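Local coordinates for DNA-entry nuclease (Competence-specific nuclease) (Streptococcus agalactiae ILRI112, PDB 4QGO), which probably cleaves DNA, and perhaps RNA, without sequence specificity, as a virulence-associated nuclease of the beta-beta-alpha, His-Me finger class, at residues G32-T41 and L200-N208; G111-A119 and Q153-R161. The protein carries 1 engineered substitution. All coordinates share one frame; numbering follows the deposited sequence.

Contact 1: residues G32-T41 and L200-N208; sequences GIYELNNNQT and LEFNVAIPN
Glu201 reaches across to the main chain of Thr41, and from there side-chain bonds to the turn around Asn37-Thr41 give way to backbone pairing with strand 33-36. The glutamate chain leaves with CG anti to its own N (chi1 -177°) and stays extended, which carries OE2 to 3.0 Å from Thr41 N; the N-H meets the anti lone pair of that oxygen. Phe202 follows, its CB touching the amide of Asn39, while its side chain heads away from residues 32-41 and its ring meets Tyr156 of helix 153-165. Asn203 is held at several points. Its backbone N donates to Asn39 OD1 at 3.0 Å, coming from above the carbonyl plane, and its ND2 gives a nearly straight bond of 2.9 Å to Gln40 O. That carbonyl also accepts Asn37 ND2, so Gln40 O is gripped from both faces, by one amide within the turn and one from the strand, while Asn203 OD1 is taken by His190. Asn203 O then receives Leu36 N, at 2.8 Å. Val204 faces Glu35 as a non-hydrogen-bonded pair, and Ala205 faces Tyr34 as a hydrogen-bonded one, bonded both ways through N and O. Beyond them Ile206 CD1 lies beside Ile33 CG2, 3.6 Å apart, the two chains pointing the same way. Pro207 closes the run, CG meeting the edge of the Tyr34 ring 4.0 Å from CD2. A short antiparallel ladder is thus prolonged past its end by asparagine and glutamate side chains that bond to a turn, within the central antiparallel sheet of a nonspecific endonuclease.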
loop_
_atom_site.group_PDB
_atom_site.type_symbol
_atom_site.label_atom_id
_atom_site.label_comp_id
_atom_site.label_asym_id
_atom_site.label_seq_id
_atom_site.Cartn_x
_atom_site.Cartn_y
_atom_site.Cartn_z
ATOM N N GLY A 32 -11.060 -9.866 1.205
ATOM C CA GLY A 32 -9.753 -9.889 1.834
ATOM C C GLY A 32 -9.216 -8.533 2.258
ATOM O O GLY A 32 -8.154 -8.455 2.866
ATOM N N ILE A 33 -9.947 -7.459 1.970
ATOM C CA ILE A 33 -9.471 -6.121 2.318
ATOM C C ILE A 33 -10.561 -5.342 3.052
ATOM O O ILE A 33 -11.681 -5.835 3.189
ATOM C CB ILE A 33 -8.925 -5.368 1.074
ATOM C CG1 ILE A 33 -9.953 -5.277 -0.067
ATOM C CG2 ILE A 33 -7.690 -6.108 0.537
ATOM C CD1 ILE A 33 -11.077 -4.257 0.134
ATOM N N TYR A 34 -10.242 -4.145 3.536
ATOM C CA TYR A 34 -11.265 -3.276 4.113
ATOM C C TYR A 34 -11.586 -2.141 3.157
ATOM O O TYR A 34 -10.713 -1.334 2.815
ATOM C CB TYR A 34 -10.826 -2.731 5.480
ATOM C CG TYR A 34 -10.908 -3.758 6.579
ATOM C CD1 TYR A 34 -12.089 -3.954 7.283
ATOM C CD2 TYR A 34 -9.809 -4.539 6.910
ATOM C CE1 TYR A 34 -12.173 -4.910 8.281
ATOM C CE2 TYR A 34 -9.886 -5.498 7.907
ATOM C CZ TYR A 34 -11.068 -5.672 8.592
ATOM O OH TYR A 34 -11.149 -6.622 9.587
ATOM N N GLU A 35 -12.837 -2.099 2.721
ATOM C CA GLU A 35 -13.355 -0.973 1.978
ATOM C C GLU A 35 -13.670 0.103 3.012
ATOM O O GLU A 35 -14.310 -0.187 4.035
ATOM C CB GLU A 35 -14.617 -1.395 1.233
ATOM C CG GLU A 35 -15.252 -0.323 0.382
ATOM C CD GLU A 35 -16.561 -0.782 -0.249
ATOM O OE1 GLU A 35 -17.390 0.084 -0.599
ATOM O OE2 GLU A 35 -16.770 -2.009 -0.385
ATOM N N LEU A 36 -13.209 1.329 2.765
ATOM C CA LEU A 36 -13.407 2.425 3.712
ATOM C C LEU A 36 -14.348 3.460 3.135
ATOM O O LEU A 36 -14.265 3.778 1.949
ATOM C CB LEU A 36 -12.070 3.123 3.988
ATOM C CG LEU A 36 -10.899 2.219 4.368
ATOM C CD1 LEU A 36 -9.672 3.076 4.649
ATOM C CD2 LEU A 36 -11.245 1.346 5.561
ATOM N N ASN A 37 -15.236 3.993 3.978
ATOM C CA ASN A 37 -16.067 5.129 3.565
ATOM C C ASN A 37 -16.856 4.855 2.281
ATOM O O ASN A 37 -16.986 5.730 1.421
ATOM C CB ASN A 37 -15.189 6.382 3.388
ATOM C CG ASN A 37 -15.989 7.675 3.391
ATOM O OD1 ASN A 37 -16.921 7.844 4.172
ATOM N ND2 ASN A 37 -15.612 8.600 2.516
ATOM N N ASN A 38 -17.377 3.635 2.169
ATOM C CA ASN A 38 -18.127 3.207 0.996
ATOM C C ASN A 38 -17.360 3.392 -0.308
ATOM O O ASN A 38 -17.940 3.655 -1.363
ATOM C CB ASN A 38 -19.490 3.890 0.953
ATOM C CG ASN A 38 -20.316 3.570 2.175
ATOM O OD1 ASN A 38 -20.816 2.453 2.319
ATOM N ND2 ASN A 38 -20.443 4.533 3.080
ATOM N N ASN A 39 -16.044 3.234 -0.201
ATOM C CA ASN A 39 -15.120 3.324 -1.336
ATOM C C ASN A 39 -14.921 4.746 -1.878
ATOM O O ASN A 39 -14.369 4.925 -2.959
ATOM C CB ASN A 39 -15.532 2.345 -2.455
ATOM C CG ASN A 39 -14.372 1.538 -3.005
ATOM O OD1 ASN A 39 -13.301 1.450 -2.409
ATOM N ND2 ASN A 39 -14.600 0.925 -4.160
ATOM N N GLN A 40 -15.363 5.752 -1.119
ATOM C CA GLN A 40 -15.228 7.141 -1.536
ATOM C C GLN A 40 -14.034 7.802 -0.865
ATOM O O GLN A 40 -13.803 7.632 0.335
ATOM C CB GLN A 40 -16.509 7.933 -1.220
ATOM C CG GLN A 40 -17.781 7.251 -1.704
ATOM C CD GLN A 40 -17.764 6.976 -3.191
ATOM O OE1 GLN A 40 -17.775 7.900 -4.000
ATOM N NE2 GLN A 40 -17.729 5.701 -3.556
ATOM N N THR A 41 -13.275 8.549 -1.666
ATOM C CA THR A 41 -12.146 9.332 -1.174
ATOM C C THR A 41 -12.340 10.788 -1.569
ATOM O O THR A 41 -13.034 11.083 -2.547
ATOM C CB THR A 41 -10.808 8.812 -1.738
ATOM O OG1 THR A 41 -9.752 9.716 -1.380
ATOM C CG2 THR A 41 -10.874 8.678 -3.255
ATOM N N LEU A 200 -12.970 5.887 -12.078
ATOM C CA LEU A 200 -12.209 5.123 -11.101
ATOM C C LEU A 200 -12.230 5.832 -9.762
ATOM O O LEU A 200 -11.872 7.009 -9.666
ATOM C CB LEU A 200 -10.756 4.952 -11.540
ATOM C CG LEU A 200 -9.855 4.210 -10.543
ATOM C CD1 LEU A 200 -10.274 2.761 -10.435
ATOM C CD2 LEU A 200 -8.384 4.313 -10.949
ATOM N N GLU A 201 -12.646 5.115 -8.726
ATOM C CA GLU A 201 -12.572 5.658 -7.373
ATOM C C GLU A 201 -12.556 4.528 -6.366
ATOM O O GLU A 201 -13.405 3.644 -6.414
ATOM C CB GLU A 201 -13.733 6.614 -7.081
ATOM C CG GLU A 201 -13.620 7.253 -5.698
ATOM C CD GLU A 201 -14.568 8.414 -5.470
ATOM O OE1 GLU A 201 -15.279 8.816 -6.415
ATOM O OE2 GLU A 201 -14.588 8.941 -4.327
ATOM N N PHE A 202 -11.581 4.547 -5.472
ATOM C CA PHE A 202 -11.574 3.588 -4.374
ATOM C C PHE A 202 -10.906 4.153 -3.128
ATOM O O PHE A 202 -10.155 5.129 -3.197
ATOM C CB PHE A 202 -10.978 2.216 -4.776
ATOM C CG PHE A 202 -9.538 2.255 -5.240
ATOM C CD1 PHE A 202 -8.498 2.430 -4.337
ATOM C CD2 PHE A 202 -9.228 2.039 -6.576
ATOM C CE1 PHE A 202 -7.180 2.430 -4.756
ATOM C CE2 PHE A 202 -7.907 2.024 -7.009
ATOM C CZ PHE A 202 -6.878 2.215 -6.099
ATOM N N ASN A 203 -11.198 3.528 -1.988
ATOM C CA ASN A 203 -10.646 3.919 -0.707
ATOM C C ASN A 203 -10.603 2.638 0.110
ATOM O O ASN A 203 -11.640 2.159 0.577
ATOM C CB ASN A 203 -11.535 4.975 -0.031
ATOM C CG ASN A 203 -10.881 5.591 1.184
ATOM O OD1 ASN A 203 -9.880 5.082 1.690
ATOM N ND2 ASN A 203 -11.446 6.696 1.666
ATOM N N VAL A 204 -9.412 2.068 0.250
ATOM C CA VAL A 204 -9.270 0.764 0.890
ATOM C C VAL A 204 -8.083 0.716 1.843
ATOM O O VAL A 204 -7.123 1.501 1.729
ATOM C CB VAL A 204 -9.101 -0.375 -0.153
ATOM C CG1 VAL A 204 -10.302 -0.459 -1.111
ATOM C CG2 VAL A 204 -7.816 -0.179 -0.932
ATOM N N ALA A 205 -8.151 -0.216 2.785
ATOM C CA ALA A 205 -6.997 -0.558 3.609
ATOM C C ALA A 205 -6.654 -2.010 3.342
ATOM O O ALA A 205 -7.500 -2.883 3.492
ATOM C CB ALA A 205 -7.299 -0.347 5.089
ATOM N N ILE A 206 -5.416 -2.261 2.915
ATOM C CA ILE A 206 -4.936 -3.611 2.641
ATOM C C ILE A 206 -4.211 -4.104 3.883
ATOM O O ILE A 206 -3.141 -3.594 4.214
ATOM C CB ILE A 206 -3.908 -3.618 1.493
ATOM C CG1 ILE A 206 -4.392 -2.802 0.285
ATOM C CG2 ILE A 206 -3.546 -5.059 1.119
ATOM C CD1 ILE A 206 -5.606 -3.340 -0.374
ATOM N N PRO A 207 -4.792 -5.083 4.597
ATOM C CA PRO A 207 -4.114 -5.523 5.824
ATOM C C PRO A 207 -2.711 -6.067 5.523
ATOM O O PRO A 207 -2.520 -6.817 4.552
ATOM C CB PRO A 207 -5.037 -6.639 6.356
ATOM C CG PRO A 207 -6.416 -6.273 5.775
ATOM C CD PRO A 207 -6.082 -5.771 4.392
ATOM N N ASN A 208 -1.741 -5.682 6.349
ATOM C CA ASN A 208 -0.378 -6.177 6.204
ATOM C C ASN A 208 -0.241 -7.483 6.959
ATOM O O ASN A 208 0.453 -7.581 7.984
ATOM C CB ASN A 208 0.633 -5.150 6.699
ATOM C CG ASN A 208 2.008 -5.379 6.117
ATOM O OD1 ASN A 208 2.170 -6.163 5.169
ATOM N ND2 ASN A 208 3.013 -4.694 6.672
#

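Contact 2: residues G111-A119 and Q153-R161; sequences GALIAYALA and QNYYESLVR. Engineered in segment 111-119: Ala112 (natural residue His). With SO4 (sulfate ion), chain E.
Gln153 and Glu157, one helical turn apart, meet residues 111-119 by different torsions. CG of Gln153 stands opposite its backbone N (chi1 177°), whereas CG of Glu157 lies beside its own N (chi1 -71°); both chains then extend, and their ends converge on the end of strand 108-112 and the loop after it. Gln153 NE2 gives a weak bond to Ala112 O, 3.0 Å away and well bent, and a firmer one of 3.1 Å to Glu157 OE2, arriving from above the carboxylate plane. OE1 of the same amide is held by Gln138, helping to fix its rotation. A water completes the join: it donates to Glu157 OE2 and to Leu113 O, each at 2.7 Å, and accepts from Ala115 N, tying loop to helix. Ala115 CB rests 3.5 Å from Glu157 OE2, just before helix 116-119 begins. Farther along, Leu118 CD2 settles 3.8 Å from Arg161 CA and 4.0 Å from Val160 CG1, the Leu118 and Val160 side chains crossing at about a right angle. The engineered Ala112 ends strand 108-112, where relatives carry their general-base histidine, so the natural histidine here is probably that residue. The two-stranded antiparallel sheet of 108-112 and 135-139 and helix 153-165 probably form the beta-beta-alpha motif of His-Me finger nucleases, with 140-144 in the connection, and this contact ties the end of the motif's first strand to its helix.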
loop_
_atom_site.group_PDB
_atom_site.type_symbol
_atom_site.label_atom_id
_atom_site.label_comp_id
_atom_site.label_asym_id
_atom_site.label_seq_id
_atom_site.Cartn_x
_atom_site.Cartn_y
_atom_site.Cartn_z
ATOM N N GLY A 111 7.910 -3.747 -0.055
ATOM C CA GLY A 111 6.657 -3.197 -0.556
ATOM C C GLY A 111 6.715 -1.718 -0.904
ATOM O O GLY A 111 6.838 -0.877 -0.018
ATOM N N ALA A 112 6.616 -1.395 -2.193
ATOM C CA ALA A 112 6.573 0.006 -2.608
ATOM C C ALA A 112 5.243 0.655 -2.260
ATOM O O ALA A 112 4.186 0.047 -2.425
ATOM C CB ALA A 112 6.802 0.116 -4.106
ATOM N N LEU A 113 5.292 1.898 -1.792
ATOM C CA LEU A 113 4.063 2.670 -1.615
ATOM C C LEU A 113 3.523 3.049 -2.988
ATOM O O LEU A 113 2.359 2.776 -3.312
ATOM C CB LEU A 113 4.308 3.931 -0.780
ATOM C CG LEU A 113 4.306 3.752 0.748
ATOM C CD1 LEU A 113 5.369 2.788 1.240
ATOM C CD2 LEU A 113 4.497 5.117 1.424
ATOM N N ILE A 114 4.386 3.675 -3.787
ATOM C CA ILE A 114 4.047 4.050 -5.159
ATOM C C ILE A 114 4.818 3.143 -6.117
ATOM O O ILE A 114 6.045 3.161 -6.145
ATOM C CB ILE A 114 4.404 5.523 -5.455
ATOM C CG1 ILE A 114 3.816 6.462 -4.391
ATOM C CG2 ILE A 114 3.906 5.910 -6.835
ATOM C CD1 ILE A 114 2.298 6.518 -4.382
ATOM N N ALA A 115 4.079 2.346 -6.889
ATOM C CA ALA A 115 4.655 1.343 -7.787
ATOM C C ALA A 115 5.536 1.905 -8.898
ATOM O O ALA A 115 5.252 2.956 -9.474
ATOM C CB ALA A 115 3.543 0.476 -8.387
ATOM N N TYR A 116 6.598 1.165 -9.196
ATOM C CA TYR A 116 7.519 1.505 -10.261
ATOM C C TYR A 116 6.790 1.714 -11.582
ATOM O O TYR A 116 7.049 2.681 -12.296
ATOM C CB TYR A 116 8.575 0.395 -10.410
ATOM C CG TYR A 116 9.581 0.672 -11.506
ATOM C CD1 TYR A 116 10.599 1.591 -11.315
ATOM C CD2 TYR A 116 9.495 0.030 -12.738
ATOM C CE1 TYR A 116 11.516 1.864 -12.310
ATOM C CE2 TYR A 116 10.418 0.289 -13.734
ATOM C CZ TYR A 116 11.417 1.214 -13.513
ATOM O OH TYR A 116 12.341 1.492 -14.498
ATOM N N ALA A 117 5.874 0.812 -11.915
ATOM C CA ALA A 117 5.182 0.913 -13.197
ATOM C C ALA A 117 4.338 2.184 -13.298
ATOM O O ALA A 117 4.085 2.685 -14.386
ATOM C CB ALA A 117 4.318 -0.316 -13.435
ATOM N N LEU A 118 3.898 2.706 -12.157
ATOM C CA LEU A 118 3.007 3.861 -12.170
ATOM C C LEU A 118 3.738 5.190 -12.299
ATOM O O LEU A 118 3.225 6.123 -12.914
ATOM C CB LEU A 118 2.103 3.875 -10.931
ATOM C CG LEU A 118 1.183 2.669 -10.785
ATOM C CD1 LEU A 118 0.404 2.763 -9.474
ATOM C CD2 LEU A 118 0.229 2.570 -11.971
ATOM N N ALA A 119 4.948 5.274 -11.747
ATOM C CA ALA A 119 5.599 6.571 -11.652
ATOM C C ALA A 119 7.086 6.538 -11.969
ATOM O O ALA A 119 7.789 7.536 -11.770
ATOM C CB ALA A 119 5.376 7.121 -10.292
ATOM N N GLN A 153 -2.457 -5.403 -2.567
ATOM C CA GLN A 153 -2.134 -4.102 -3.126
ATOM C C GLN A 153 -1.935 -4.182 -4.651
ATOM O O GLN A 153 -2.296 -3.244 -5.372
ATOM C CB GLN A 153 -0.916 -3.513 -2.413
ATOM C CG GLN A 153 -0.458 -2.179 -2.996
ATOM C CD GLN A 153 0.493 -1.432 -2.086
ATOM O OE1 GLN A 153 0.573 -1.699 -0.881
ATOM N NE2 GLN A 153 1.219 -0.474 -2.661
ATOM N N ASN A 154 -1.397 -5.298 -5.140
ATOM C CA ASN A 154 -1.234 -5.469 -6.585
ATOM C C ASN A 154 -2.561 -5.315 -7.328
ATOM O O ASN A 154 -2.600 -4.736 -8.405
ATOM C CB ASN A 154 -0.632 -6.847 -6.914
ATOM C CG ASN A 154 0.880 -6.812 -7.142
ATOM O OD1 ASN A 154 1.524 -5.757 -7.100
ATOM N ND2 ASN A 154 1.453 -7.985 -7.392
ATOM N N TYR A 155 -3.646 -5.843 -6.760
ATOM C CA TYR A 155 -4.953 -5.727 -7.407
ATOM C C TYR A 155 -5.322 -4.259 -7.655
ATOM O O TYR A 155 -5.764 -3.883 -8.752
ATOM C CB TYR A 155 -6.055 -6.392 -6.565
ATOM C CG TYR A 155 -7.424 -6.214 -7.177
ATOM C CD1 TYR A 155 -7.844 -7.026 -8.221
ATOM C CD2 TYR A 155 -8.285 -5.221 -6.725
ATOM C CE1 TYR A 155 -9.081 -6.842 -8.811
ATOM C CE2 TYR A 155 -9.535 -5.037 -7.312
ATOM C CZ TYR A 155 -9.917 -5.859 -8.343
ATOM O OH TYR A 155 -11.152 -5.678 -8.931
ATOM N N TYR A 156 -5.174 -3.439 -6.620
ATOM C CA TYR A 156 -5.501 -2.027 -6.725
ATOM C C TYR A 156 -4.559 -1.272 -7.636
ATOM O O TYR A 156 -4.984 -0.395 -8.399
ATOM C CB TYR A 156 -5.621 -1.406 -5.332
ATOM C CG TYR A 156 -6.903 -1.873 -4.701
ATOM C CD1 TYR A 156 -8.102 -1.197 -4.937
ATOM C CD2 TYR A 156 -6.943 -3.029 -3.935
ATOM C CE1 TYR A 156 -9.293 -1.649 -4.398
ATOM C CE2 TYR A 156 -8.128 -3.487 -3.390
ATOM C CZ TYR A 156 -9.294 -2.787 -3.621
ATOM O OH TYR A 156 -10.487 -3.233 -3.094
ATOM N N GLU A 157 -3.286 -1.637 -7.589
ATOM C CA GLU A 157 -2.321 -1.074 -8.534
ATOM C C GLU A 157 -2.696 -1.407 -9.975
ATOM O O GLU A 157 -2.564 -0.556 -10.857
ATOM C CB GLU A 157 -0.896 -1.519 -8.195
ATOM C CG GLU A 157 -0.386 -0.838 -6.913
ATOM C CD GLU A 157 0.856 -1.474 -6.358
ATOM O OE1 GLU A 157 1.049 -2.679 -6.590
ATOM O OE2 GLU A 157 1.645 -0.777 -5.679
ATOM N N SER A 158 -3.187 -2.621 -10.204
ATOM C CA SER A 158 -3.660 -2.991 -11.529
ATOM C C SER A 158 -4.836 -2.138 -11.981
ATOM O O SER A 158 -4.905 -1.769 -13.157
ATOM C CB SER A 158 -4.044 -4.466 -11.579
ATOM O OG SER A 158 -2.896 -5.278 -11.408
ATOM N N LEU A 159 -5.759 -1.813 -11.076
ATOM C CA LEU A 159 -6.859 -0.931 -11.451
ATOM C C LEU A 159 -6.336 0.428 -11.896
ATOM O O LEU A 159 -6.818 1.008 -12.877
ATOM C CB LEU A 159 -7.840 -0.731 -10.286
ATOM C CG LEU A 159 -8.603 -1.965 -9.818
ATOM C CD1 LEU A 159 -9.499 -1.593 -8.633
ATOM C CD2 LEU A 159 -9.426 -2.566 -10.950
ATOM N N VAL A 160 -5.353 0.948 -11.166
ATOM C CA VAL A 160 -4.811 2.268 -11.462
ATOM C C VAL A 160 -4.022 2.233 -12.769
ATOM O O VAL A 160 -4.168 3.111 -13.621
ATOM C CB VAL A 160 -3.904 2.765 -10.332
ATOM C CG1 VAL A 160 -3.260 4.084 -10.707
ATOM C CG2 VAL A 160 -4.717 2.936 -9.057
ATOM N N ARG A 161 -3.214 1.197 -12.927
ATOM C CA ARG A 161 -2.418 1.022 -14.137
ATOM C C ARG A 161 -3.311 0.938 -15.364
ATOM O O ARG A 161 -3.046 1.590 -16.381
ATOM C CB ARG A 161 -1.596 -0.254 -13.994
ATOM C CG ARG A 161 -0.591 -0.482 -15.074
ATOM C CD ARG A 161 0.269 -1.698 -14.771
ATOM N NE ARG A 161 -0.518 -2.928 -14.796
ATOM C CZ ARG A 161 -0.749 -3.689 -13.734
ATOM N NH1 ARG A 161 -0.247 -3.345 -12.549
ATOM N NH2 ARG A 161 -1.479 -4.793 -13.863
HETATM S S SO4 E . 15.766 2.933 -14.187
HETATM O O1 SO4 E . 16.260 1.895 -13.288
HETATM O O2 SO4 E . 14.384 3.263 -13.840
HETATM O O3 SO4 E . 16.597 4.127 -14.059
HETATM O O4 SO4 E . 15.831 2.446 -15.563
HETATM O O HOH W 1 1.360 1.920 -5.648
#

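How the contacts relate
The centres of contacts 1 and 2 lie about 15 Å apart, and along the chain contact 2 is nested inside the long loop that contact 1 closes. Helix 153-165 joins them. It lies against the face of the seven-stranded sheet that carries Phe202 and Val204, and its Tyr156 meets the Phe202 ring edge-to-face, with Val160 packing on the same ring. Tyr156 OH, hydrogen-bonded to Arg151, also packs against the methyls Ile33 CD1 and Val204 CG1. The other sheet face, with Tyr34 and Leu36, is covered by helix 12-22. With one side on the large sheet and another on residues 111-119, helix 153-165 connects that sheet to the probable beta-beta-alpha motif.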